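Local coordinates for protein UDP-N-acetylglucosamine 4,6-dehydratase (Vibrio fischeri, PDB 3PVZ) that probably acts as an NAD-binding lyase that removes water from UDP-N-acetylglucosamine, at residues A[140-145]-A[355-360]; A[175-180]-A[377-382]; A[182-187]-A[381-386]. One frame throughout, in Å; residues are numbered along the deposited sequence.

Interaction 1. Residues A[140-145]-A[355-360]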
loop_
_atom_site.group_PDB
_atom_site.type_symbol
_atom_site.label_atom_id
_atom_site.label_comp_id
_atom_site.label_asym_id
_atom_site.label_seq_id
_atom_site.Cartn_x
_atom_site.Cartn_y
_atom_site.Cartn_z
ATOM N N VAL A 140 8.198 -9.452 4.023
ATOM C CA VAL A 140 6.911 -9.074 4.618
ATOM C C VAL A 140 6.152 -10.297 5.143
ATOM O O VAL A 140 5.604 -10.242 6.243
ATOM C CB VAL A 140 6.020 -8.307 3.653
ATOM C CG1 VAL A 140 4.619 -8.111 4.287
ATOM C CG2 VAL A 140 6.638 -6.966 3.269
ATOM N N ASN A 141 6.112 -11.407 4.392
ATOM C CA ASN A 141 5.238 -12.468 4.818
ATOM C C ASN A 141 5.975 -13.393 5.802
ATOM O O ASN A 141 5.338 -13.889 6.701
ATOM C CB ASN A 141 4.658 -13.314 3.667
ATOM C CG ASN A 141 3.747 -12.549 2.707
ATOM O OD1 ASN A 141 3.288 -11.415 2.948
ATOM N ND2 ASN A 141 3.478 -13.206 1.570
ATOM N N VAL A 142 7.276 -13.630 5.648
ATOM C CA VAL A 142 7.997 -14.558 6.568
ATOM C C VAL A 142 8.730 -13.816 7.714
ATOM O O VAL A 142 8.339 -13.919 8.890
ATOM C CB VAL A 142 8.971 -15.470 5.799
ATOM C CG1 VAL A 142 9.620 -16.521 6.718
ATOM C CG2 VAL A 142 8.235 -16.158 4.614
ATOM N N PHE A 143 9.734 -13.018 7.357
ATOM C CA PHE A 143 10.634 -12.430 8.337
ATOM C C PHE A 143 10.048 -11.368 9.246
ATOM O O PHE A 143 10.359 -11.352 10.423
ATOM C CB PHE A 143 11.930 -11.983 7.666
ATOM C CG PHE A 143 12.743 -13.145 7.140
ATOM C CD1 PHE A 143 13.259 -14.101 8.020
ATOM C CD2 PHE A 143 12.915 -13.331 5.790
ATOM C CE1 PHE A 143 13.938 -15.180 7.535
ATOM C CE2 PHE A 143 13.626 -14.404 5.306
ATOM C CZ PHE A 143 14.124 -15.324 6.162
ATOM N N ASN A 144 9.166 -10.520 8.739
ATOM C CA ASN A 144 8.480 -9.544 9.567
ATOM C C ASN A 144 7.586 -10.255 10.559
ATOM O O ASN A 144 7.375 -9.794 11.706
ATOM C CB ASN A 144 7.601 -8.617 8.726
ATOM C CG ASN A 144 8.405 -7.560 7.963
ATOM O OD1 ASN A 144 9.638 -7.513 8.017
ATOM N ND2 ASN A 144 7.696 -6.712 7.216
ATOM N N THR A 145 6.996 -11.346 10.125
ATOM C CA THR A 145 6.082 -12.072 10.979
ATOM C C THR A 145 6.869 -12.696 12.120
ATOM O O THR A 145 6.523 -12.470 13.280
ATOM C CB THR A 145 5.353 -13.158 10.192
ATOM O OG1 THR A 145 4.725 -12.571 9.047
ATOM C CG2 THR A 145 4.303 -13.843 11.042
ATOM N N GLU A 355 16.943 -22.597 9.719
ATOM C CA GLU A 355 18.253 -21.969 9.704
ATOM C C GLU A 355 18.774 -21.798 8.291
ATOM O O GLU A 355 19.289 -20.726 7.979
ATOM C CB GLU A 355 19.252 -22.735 10.564
ATOM C CG GLU A 355 19.117 -22.357 12.062
ATOM C CD GLU A 355 19.694 -23.436 12.996
ATOM O OE1 GLU A 355 20.242 -24.450 12.479
ATOM O OE2 GLU A 355 19.596 -23.254 14.240
ATOM N N LEU A 356 18.611 -22.832 7.457
ATOM C CA LEU A 356 19.012 -22.793 6.045
ATOM C C LEU A 356 18.398 -21.592 5.338
ATOM O O LEU A 356 19.099 -20.828 4.672
ATOM C CB LEU A 356 18.574 -24.076 5.323
ATOM C CG LEU A 356 18.931 -24.267 3.850
ATOM C CD1 LEU A 356 20.415 -24.344 3.659
ATOM C CD2 LEU A 356 18.309 -25.533 3.290
ATOM N N PHE A 357 17.086 -21.432 5.522
ATOM C CA PHE A 357 16.323 -20.389 4.863
ATOM C C PHE A 357 16.854 -19.030 5.308
ATOM O O PHE A 357 17.131 -18.184 4.489
ATOM C CB PHE A 357 14.831 -20.559 5.189
ATOM C CG PHE A 357 13.912 -19.672 4.392
ATOM C CD1 PHE A 357 13.526 -20.026 3.111
ATOM C CD2 PHE A 357 13.435 -18.499 4.917
ATOM C CE1 PHE A 357 12.675 -19.222 2.373
ATOM C CE2 PHE A 357 12.591 -17.683 4.174
ATOM C CZ PHE A 357 12.222 -18.059 2.887
ATOM N N GLU A 358 17.029 -18.832 6.605
ATOM C CA GLU A 358 17.595 -17.565 7.090
ATOM C C GLU A 358 19.019 -17.356 6.571
ATOM O O GLU A 358 19.395 -16.253 6.254
ATOM C CB GLU A 358 17.624 -17.508 8.605
ATOM C CG GLU A 358 16.264 -17.508 9.280
ATOM C CD GLU A 358 16.338 -17.911 10.759
ATOM O OE1 GLU A 358 17.331 -18.595 11.130
ATOM O OE2 GLU A 358 15.412 -17.542 11.538
ATOM N N GLN A 359 19.805 -18.419 6.479
ATOM C CA GLN A 359 21.189 -18.300 6.038
ATOM C C GLN A 359 21.281 -17.961 4.550
ATOM O O GLN A 359 21.952 -17.010 4.182
ATOM C CB GLN A 359 21.988 -19.581 6.361
ATOM C CG GLN A 359 23.472 -19.475 6.032
ATOM C CD GLN A 359 24.205 -20.815 6.074
ATOM O OE1 GLN A 359 23.598 -21.892 5.936
ATOM N NE2 GLN A 359 25.530 -20.749 6.259
ATOM N N LYS A 360 20.609 -18.745 3.713
ATOM C CA LYS A 360 20.565 -18.511 2.263
ATOM C C LYS A 360 19.885 -17.192 1.849
ATOM O O LYS A 360 20.316 -16.558 0.902
ATOM C CB LYS A 360 19.866 -19.670 1.548
ATOM C CG LYS A 360 20.636 -20.958 1.578
ATOM C CD LYS A 360 21.599 -21.052 0.425
ATOM C CE LYS A 360 22.520 -22.264 0.556
ATOM N NZ LYS A 360 23.301 -22.250 1.847
#
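Phe-143 and Phe-357 meet obliquely: CZ of Phe-143 lies 3.4 Å from CE2 of Phe-357. The two ring planes are nearly parallel, 25° apart, but they are slid so far past each other that the centroids stand 5.5 Å apart and the rings barely overlap. Each phenyl gets there by a different first torsion. Phe-143 has CG turned away from its own carbonyl carbon and beside the backbone N, whereas Phe-357 has CG opposite its backbone N (chi1 -171°), which carries the ring toward helix 131-154. Val-142 offers one branch, CG1, which rests 4.1 Å from Phe-357 CE2, so the same ring carbon is touched by both a methyl and a phenyl.

Glu-358 meets the neighbouring ring carbon of Phe-143. Its CG methylene comes to the edge of the ring, close to the ring plane, 3.7 Å from CE1 of Phe-143. Beyond CG the chain is extended; the carboxylate plane is turned only modestly from that of the phenyl, and the group makes a long, weak ion pair with Arg-188. No hydrogen bond crosses the contact, so it is held by apolar packing.

The helix segments run at 104° to one another, with axes 12.4 Å apart, a gap spanned by large side chains. Helix 131-154 belongs to the Rossmann-type domain, and its Val-140 and Asn-144 touch the NAD. Helix 351-367 lies across it, with Phe-185 of helix 174-189 touching Val-142 and Glu-358, and helix 372-382 packed against Phe-357.

Interaction 2. Residues A[175-180]-A[377-382]; sequences MGASKR and QLFFIM. With NAD (nicotinamide-adenine-dinucleotide), chain E.
Phe-379 turns its CG beside its own backbone N (chi1 -82°), which sends the ring to Ala-177, while Lys-179, on the same helix as Ala-177, bends at chi2 (-83°) and again at chi4 to bring its amine to the NAD. The setting is a Rossmann-type fold of the extended short-chain dehydrogenase/reductase class. Lys-179 sits where these enzymes carry the lysine of their Tyr-x-x-x-Lys motif, and the tyrosine position is taken by Met-175, a selenomethionine in this crystal. As in its relatives, the lysine grips the nicotinamide ribose: NZ donates to both vicinal hydroxyls, at 2.6 Å to NAD O2D and 2.8 Å to NAD O3D. This two-point hold fixes the sugar beside the nicotinamide; Lys-123, Val-203 and Ser-206 bind the cofactor too, as does Asn-71 of the second subunit.

Phe-379 presses on the helix from outside. The methyl of Ala-177 points toward it, with CB 3.4 Å from CD2 and 3.6 Å from CE2 of Phe-379, a close fit against the CD2-CE2 bond. CE2 of Phe-379 also comes within 3.9 Å of the backbone N of Ser-178. The CA atoms of Ala-177 and Phe-379 are 7.3 Å apart, a close approach consistent with the small side chain of Ala-177, and Ile-138 of helix 131-154 also touches the Phe-379 ring.

Inside helix 174-189, the carbonyl oxygen of Met-175 takes two donors, the backbone N of Lys-179 and the hydroxyl of Ser-178. Asn-141 ND2 from helix 131-154 in turn donates to that hydroxyl, whose OG stands 2.7 Å from Met-175 O and is tilted 18° from the carbonyl plane.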
loop_
_atom_site.group_PDB
_atom_site.type_symbol
_atom_site.label_atom_id
_atom_site.label_comp_id
_atom_site.label_asym_id
_atom_site.label_seq_id
_atom_site.Cartn_x
_atom_site.Cartn_y
_atom_site.Cartn_z
HETATM N N MSE A 175 3.500 -17.283 -3.626
HETATM C CA MSE A 175 2.665 -16.695 -2.583
HETATM C C MSE A 175 2.315 -17.703 -1.508
HETATM O O MSE A 175 2.601 -17.514 -0.322
HETATM C CB MSE A 175 1.347 -16.218 -3.198
HETATM C CG MSE A 175 1.174 -14.793 -3.220
HETATM SE SE MSE A 175 0.973 -14.261 -1.391
HETATM C CE MSE A 175 -0.728 -15.227 -1.138
ATOM N N GLY A 176 1.664 -18.774 -1.952
ATOM C CA GLY A 176 1.227 -19.826 -1.076
ATOM C C GLY A 176 2.406 -20.514 -0.465
ATOM O O GLY A 176 2.353 -20.889 0.698
ATOM N N ALA A 177 3.481 -20.692 -1.224
ATOM C CA ALA A 177 4.697 -21.253 -0.632
ATOM C C ALA A 177 5.230 -20.318 0.483
ATOM O O ALA A 177 5.670 -20.793 1.545
ATOM C CB ALA A 177 5.737 -21.488 -1.667
ATOM N N SER A 178 5.148 -19.005 0.272
ATOM C CA SER A 178 5.675 -18.070 1.276
ATOM C C SER A 178 4.859 -18.184 2.539
ATOM O O SER A 178 5.445 -18.253 3.616
ATOM C CB SER A 178 5.788 -16.612 0.783
ATOM O OG SER A 178 4.548 -15.971 0.798
ATOM N N LYS A 179 3.532 -18.231 2.413
ATOM C CA LYS A 179 2.659 -18.425 3.585
ATOM C C LYS A 179 2.907 -19.824 4.202
ATOM O O LYS A 179 2.789 -20.006 5.413
ATOM C CB LYS A 179 1.167 -18.248 3.243
ATOM C CG LYS A 179 0.738 -16.902 2.576
ATOM C CD LYS A 179 0.519 -15.781 3.601
ATOM C CE LYS A 179 -0.242 -14.562 2.985
ATOM N NZ LYS A 179 -1.708 -14.785 2.880
ATOM N N ARG A 180 3.243 -20.817 3.393
ATOM C CA ARG A 180 3.528 -22.144 3.930
ATOM C C ARG A 180 4.842 -22.154 4.700
ATOM O O ARG A 180 4.964 -22.825 5.718
ATOM C CB ARG A 180 3.571 -23.191 2.815
ATOM C CG ARG A 180 3.941 -24.573 3.299
ATOM C CD ARG A 180 2.908 -25.167 4.272
ATOM N NE ARG A 180 3.437 -26.418 4.801
ATOM C CZ ARG A 180 3.995 -26.581 5.998
ATOM N NH1 ARG A 180 4.051 -25.579 6.882
ATOM N NH2 ARG A 180 4.458 -27.787 6.323
ATOM N N GLN A 377 14.549 -22.505 -6.062
ATOM C CA GLN A 377 15.318 -23.678 -5.649
ATOM C C GLN A 377 15.358 -23.839 -4.137
ATOM O O GLN A 377 15.253 -24.941 -3.617
ATOM C CB GLN A 377 16.732 -23.616 -6.204
ATOM C CG GLN A 377 16.792 -23.887 -7.691
ATOM C CD GLN A 377 16.228 -25.261 -8.066
ATOM O OE1 GLN A 377 16.626 -26.291 -7.506
ATOM N NE2 GLN A 377 15.281 -25.273 -9.003
ATOM N N LEU A 378 15.521 -22.738 -3.427
ATOM C CA LEU A 378 15.433 -22.775 -1.989
ATOM C C LEU A 378 14.018 -23.209 -1.545
ATOM O O LEU A 378 13.875 -24.025 -0.652
ATOM C CB LEU A 378 15.801 -21.407 -1.427
ATOM C CG LEU A 378 15.644 -21.163 0.058
ATOM C CD1 LEU A 378 16.586 -22.068 0.829
ATOM C CD2 LEU A 378 15.934 -19.685 0.282
ATOM N N PHE A 379 12.987 -22.677 -2.189
ATOM C CA PHE A 379 11.621 -23.096 -1.881
ATOM C C PHE A 379 11.408 -24.596 -2.124
ATOM O O PHE A 379 10.642 -25.217 -1.410
ATOM C CB PHE A 379 10.569 -22.294 -2.672
ATOM C CG PHE A 379 10.218 -20.950 -2.069
ATOM C CD1 PHE A 379 11.175 -20.138 -1.468
ATOM C CD2 PHE A 379 8.932 -20.475 -2.151
ATOM C CE1 PHE A 379 10.834 -18.898 -0.954
ATOM C CE2 PHE A 379 8.596 -19.236 -1.636
ATOM C CZ PHE A 379 9.552 -18.452 -1.044
ATOM N N PHE A 380 12.062 -25.184 -3.124
ATOM C CA PHE A 380 11.925 -26.636 -3.331
ATOM C C PHE A 380 12.532 -27.434 -2.169
ATOM O O PHE A 380 11.999 -28.477 -1.780
ATOM C CB PHE A 380 12.539 -27.091 -4.659
ATOM C CG PHE A 380 11.774 -26.645 -5.895
ATOM C CD1 PHE A 380 10.454 -26.204 -5.824
ATOM C CD2 PHE A 380 12.392 -26.688 -7.151
ATOM C CE1 PHE A 380 9.769 -25.800 -6.982
ATOM C CE2 PHE A 380 11.707 -26.286 -8.307
ATOM C CZ PHE A 380 10.389 -25.851 -8.214
ATOM N N ILE A 381 13.626 -26.945 -1.596
ATOM C CA ILE A 381 14.236 -27.618 -0.436
ATOM C C ILE A 381 13.334 -27.449 0.783
ATOM O O ILE A 381 13.097 -28.395 1.517
ATOM C CB ILE A 381 15.686 -27.133 -0.176
ATOM C CG1 ILE A 381 16.618 -27.758 -1.239
ATOM C CG2 ILE A 381 16.117 -27.494 1.228
ATOM C CD1 ILE A 381 18.035 -27.144 -1.343
HETATM N N MSE A 382 12.779 -26.256 0.955
HETATM C CA MSE A 382 11.889 -26.004 2.073
HETATM C C MSE A 382 10.608 -26.862 2.008
HETATM O O MSE A 382 10.164 -27.371 3.027
HETATM C CB MSE A 382 11.527 -24.513 2.137
HETATM C CG MSE A 382 12.714 -23.560 2.324
HETATM SE SE MSE A 382 13.738 -23.980 3.881
HETATM C CE MSE A 382 12.472 -23.289 5.174
HETATM P PA NAD E . -4.563 -5.978 2.041
HETATM O O1A NAD E . -3.693 -5.737 0.851
HETATM O O2A NAD E . -5.807 -5.149 1.947
HETATM O O5B NAD E . -3.937 -5.344 3.359
HETATM C C5B NAD E . -2.585 -5.747 3.671
HETATM C C4B NAD E . -2.079 -4.590 4.540
HETATM O O4B NAD E . -0.757 -4.797 4.993
HETATM C C3B NAD E . -2.090 -3.260 3.720
HETATM O O3B NAD E . -2.800 -2.245 4.398
HETATM C C2B NAD E . -0.584 -2.938 3.584
HETATM O O2B NAD E . -0.290 -1.559 3.400
HETATM C C1B NAD E . -0.104 -3.557 4.918
HETATM N N9A NAD E . 1.328 -3.812 4.887
HETATM C C8A NAD E . 2.006 -4.528 3.979
HETATM N N7A NAD E . 3.276 -4.505 4.219
HETATM C C5A NAD E . 3.445 -3.816 5.388
HETATM C C6A NAD E . 4.549 -3.446 6.151
HETATM N N6A NAD E . 5.777 -3.911 5.747
HETATM N N1A NAD E . 4.389 -2.716 7.250
HETATM C C2A NAD E . 3.183 -2.297 7.618
HETATM N N3A NAD E . 2.122 -2.601 6.912
HETATM C C4A NAD E . 2.213 -3.346 5.818
HETATM O O3 NAD E . -4.823 -7.559 2.186
HETATM P PN NAD E . -6.162 -8.076 2.958
HETATM O O1N NAD E . -7.257 -8.375 1.949
HETATM O O2N NAD E . -6.672 -7.312 4.110
HETATM O O5D NAD E . -5.648 -9.596 3.350
HETATM C C5D NAD E . -4.820 -9.584 4.504
HETATM C C4D NAD E . -4.338 -11.012 4.787
HETATM O O4D NAD E . -5.443 -11.957 4.629
HETATM C C3D NAD E . -3.281 -11.428 3.740
HETATM O O3D NAD E . -2.344 -12.406 4.245
HETATM C C2D NAD E . -4.126 -12.164 2.677
HETATM O O2D NAD E . -3.353 -13.096 1.906
HETATM C C1D NAD E . -5.138 -12.895 3.559
HETATM N N1N NAD E . -6.341 -13.301 2.816
HETATM C C2N NAD E . -7.094 -12.348 2.252
HETATM C C3N NAD E . -8.242 -12.671 1.558
HETATM C C7N NAD E . -9.067 -11.639 0.906
HETATM O O7N NAD E . -10.023 -12.040 0.246
HETATM N N7N NAD E . -8.792 -10.328 0.982
HETATM C C4N NAD E . -8.624 -14.030 1.445
HETATM C C5N NAD E . -7.828 -14.984 2.057
HETATM C C6N NAD E . -6.672 -14.593 2.736
#

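Interaction 3. Residues A[182-187]-A[381-386]; sequences MEMFLM and IMIPDF
The carbonyl O of Ile-383 accepts the backbone N of Phe-386 at 2.9 Å, closing a type I beta turn just past helix 372-382, and Met-184 of helix 174-189 reaches across to meet Ile-383 and Met-382. Helix 174-189 flanks the Rossmann-type sheet, following strand 159-163 and preceding strand 194-198, and the contact joins it to the end of helix 372-382.

Met-184 does the reaching. Both outer torsions are near 180° (chi2 175°, chi3 -176°), so its chain runs straight out and puts the methyl, CE, at the far helix end. There CE lies 3.3 Å from the carbonyl O of Met-382 and 4.0 Å from CG1 of Ile-383. Met-382, by contrast, folds back at chi2 and chi3, and its own methyl turns toward the selenium of its partner. Both are selenomethionines in this crystal, and their chains cross at an angle.

Ile-383 is where the chain leaves the helical conformation, and Phe-386 is the last residue modelled. CD1 of Ile-383 packs on Ala-177 and on Arg-180, which forms a salt bridge with Glu-183 OE1; OE2 of the same carboxylate is held by Asn-345 ND2 and Ser-347 OG. Leu-354 of helix 351-367 also touches Met-184, whose SE stands 4.1 Å from Met-382 CE.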
loop_
_atom_site.group_PDB
_atom_site.type_symbol
_atom_site.label_atom_id
_atom_site.label_comp_id
_atom_site.label_asym_id
_atom_site.label_seq_id
_atom_site.Cartn_x
_atom_site.Cartn_y
_atom_site.Cartn_z
HETATM N N MSE A 182 6.085 -19.470 6.124
HETATM C CA MSE A 182 5.750 -18.696 7.318
HETATM C C MSE A 182 5.207 -19.556 8.464
HETATM O O MSE A 182 5.596 -19.377 9.613
HETATM C CB MSE A 182 4.699 -17.651 6.997
HETATM C CG MSE A 182 4.345 -16.772 8.206
HETATM SE SE MSE A 182 2.459 -16.352 8.176
HETATM C CE MSE A 182 2.544 -15.106 6.854
ATOM N N GLU A 183 4.273 -20.443 8.124
ATOM C CA GLU A 183 3.655 -21.399 9.065
ATOM C C GLU A 183 4.711 -22.256 9.793
ATOM O O GLU A 183 4.572 -22.560 10.980
ATOM C CB GLU A 183 2.691 -22.319 8.305
ATOM C CG GLU A 183 1.942 -23.336 9.169
ATOM C CD GLU A 183 1.003 -24.267 8.378
ATOM O OE1 GLU A 183 1.302 -24.616 7.212
ATOM O OE2 GLU A 183 -0.030 -24.681 8.959
HETATM N N MSE A 184 5.766 -22.618 9.106
HETATM C CA MSE A 184 6.879 -23.352 9.753
HETATM C C MSE A 184 7.509 -22.481 10.859
HETATM O O MSE A 184 7.718 -22.935 11.995
HETATM C CB MSE A 184 7.950 -23.705 8.735
HETATM C CG MSE A 184 7.495 -24.643 7.653
HETATM SE SE MSE A 184 8.893 -24.924 6.316
HETATM C CE MSE A 184 7.928 -26.042 5.066
ATOM N N PHE A 185 7.774 -21.219 10.532
ATOM C CA PHE A 185 8.331 -20.283 11.506
ATOM C C PHE A 185 7.370 -20.071 12.648
ATOM O O PHE A 185 7.799 -19.923 13.783
ATOM C CB PHE A 185 8.720 -18.922 10.865
ATOM C CG PHE A 185 10.025 -18.956 10.117
ATOM C CD1 PHE A 185 11.213 -18.696 10.768
ATOM C CD2 PHE A 185 10.061 -19.339 8.787
ATOM C CE1 PHE A 185 12.433 -18.765 10.093
ATOM C CE2 PHE A 185 11.253 -19.427 8.091
ATOM C CZ PHE A 185 12.456 -19.123 8.739
ATOM N N LEU A 186 6.083 -19.988 12.323
ATOM C CA LEU A 186 5.004 -19.840 13.297
ATOM C C LEU A 186 4.968 -21.062 14.247
ATOM O O LEU A 186 4.747 -20.940 15.412
ATOM C CB LEU A 186 3.667 -19.806 12.583
ATOM C CG LEU A 186 2.845 -18.550 12.407
ATOM C CD1 LEU A 186 3.650 -17.436 11.791
ATOM C CD2 LEU A 186 1.562 -18.881 11.584
HETATM N N MSE A 187 5.133 -22.250 13.701
HETATM C CA MSE A 187 5.103 -23.433 14.520
HETATM C C MSE A 187 6.245 -23.372 15.521
HETATM O O MSE A 187 6.046 -23.763 16.647
HETATM C CB MSE A 187 5.140 -24.729 13.691
HETATM C CG MSE A 187 3.856 -25.103 12.950
HETATM SE SE MSE A 187 2.123 -24.921 13.907
HETATM C CE MSE A 187 1.603 -23.112 13.276
ATOM N N ILE A 381 13.626 -26.945 -1.596
ATOM C CA ILE A 381 14.236 -27.618 -0.436
ATOM C C ILE A 381 13.334 -27.449 0.783
ATOM O O ILE A 381 13.097 -28.395 1.517
ATOM C CB ILE A 381 15.686 -27.133 -0.176
ATOM C CG1 ILE A 381 16.618 -27.758 -1.239
ATOM C CG2 ILE A 381 16.117 -27.494 1.228
ATOM C CD1 ILE A 381 18.035 -27.144 -1.343
HETATM N N MSE A 382 12.779 -26.256 0.955
HETATM C CA MSE A 382 11.889 -26.004 2.073
HETATM C C MSE A 382 10.608 -26.862 2.008
HETATM O O MSE A 382 10.164 -27.371 3.027
HETATM C CB MSE A 382 11.527 -24.513 2.137
HETATM C CG MSE A 382 12.714 -23.560 2.324
HETATM SE SE MSE A 382 13.738 -23.980 3.881
HETATM C CE MSE A 382 12.472 -23.289 5.174
ATOM N N ILE A 383 10.029 -27.007 0.814
ATOM C CA ILE A 383 8.753 -27.702 0.608
ATOM C C ILE A 383 8.877 -28.712 -0.551
ATOM O O ILE A 383 8.474 -28.412 -1.667
ATOM C CB ILE A 383 7.624 -26.723 0.216
ATOM C CG1 ILE A 383 7.589 -25.496 1.109
ATOM C CG2 ILE A 383 6.265 -27.415 0.251
ATOM C CD1 ILE A 383 6.658 -24.459 0.570
ATOM N N PRO A 384 9.418 -29.912 -0.292
ATOM C CA PRO A 384 9.730 -30.864 -1.393
ATOM C C PRO A 384 8.601 -31.180 -2.386
ATOM O O PRO A 384 8.856 -31.305 -3.587
ATOM C CB PRO A 384 10.156 -32.129 -0.644
ATOM C CG PRO A 384 10.754 -31.581 0.657
ATOM C CD PRO A 384 9.864 -30.417 1.018
ATOM N N ASP A 385 7.368 -31.283 -1.911
ATOM C CA ASP A 385 6.236 -31.585 -2.804
ATOM C C ASP A 385 5.706 -30.366 -3.586
ATOM O O ASP A 385 4.682 -30.459 -4.262
ATOM C CB ASP A 385 5.111 -32.306 -2.026
ATOM C CG ASP A 385 5.512 -33.737 -1.609
ATOM O OD1 ASP A 385 5.460 -34.669 -2.453
ATOM O OD2 ASP A 385 5.894 -33.933 -0.438
ATOM N N PHE A 386 6.407 -29.236 -3.499
ATOM C CA PHE A 386 6.081 -28.027 -4.261
ATOM C C PHE A 386 6.875 -27.985 -5.580
ATOM O O PHE A 386 8.045 -28.397 -5.642
ATOM C CB PHE A 386 6.400 -26.801 -3.406
ATOM C CG PHE A 386 6.247 -25.497 -4.116
ATOM C CD1 PHE A 386 7.353 -24.746 -4.467
ATOM C CD2 PHE A 386 4.994 -25.011 -4.412
ATOM C CE1 PHE A 386 7.205 -23.534 -5.120
ATOM C CE2 PHE A 386 4.840 -23.804 -5.058
ATOM C CZ PHE A 386 5.951 -23.065 -5.418
#

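In the fold
Going from the N terminus, the chain lays down helix 131-154, strand 159-163 and helix 174-189 within the Rossmann-type domain, and about 160 residues later returns with helices 351-367 and 372-382. Interaction 1 closes the first long loop, 140-145 to 355-360; interactions 2 and 3 start inside that loop and end beyond it, so both cross interaction 1. Interactions 2 and 3 both start on helix 174-189 and end on the same stretch, sharing Ile-381 and Met-382, and their centres lie only about 6 Å apart. Together the three tie the C-terminal helix pair to two neighbouring helices of the nucleotide-binding domain, with Phe-357 CB packing on Met-382 CE between interactions 1 and 2.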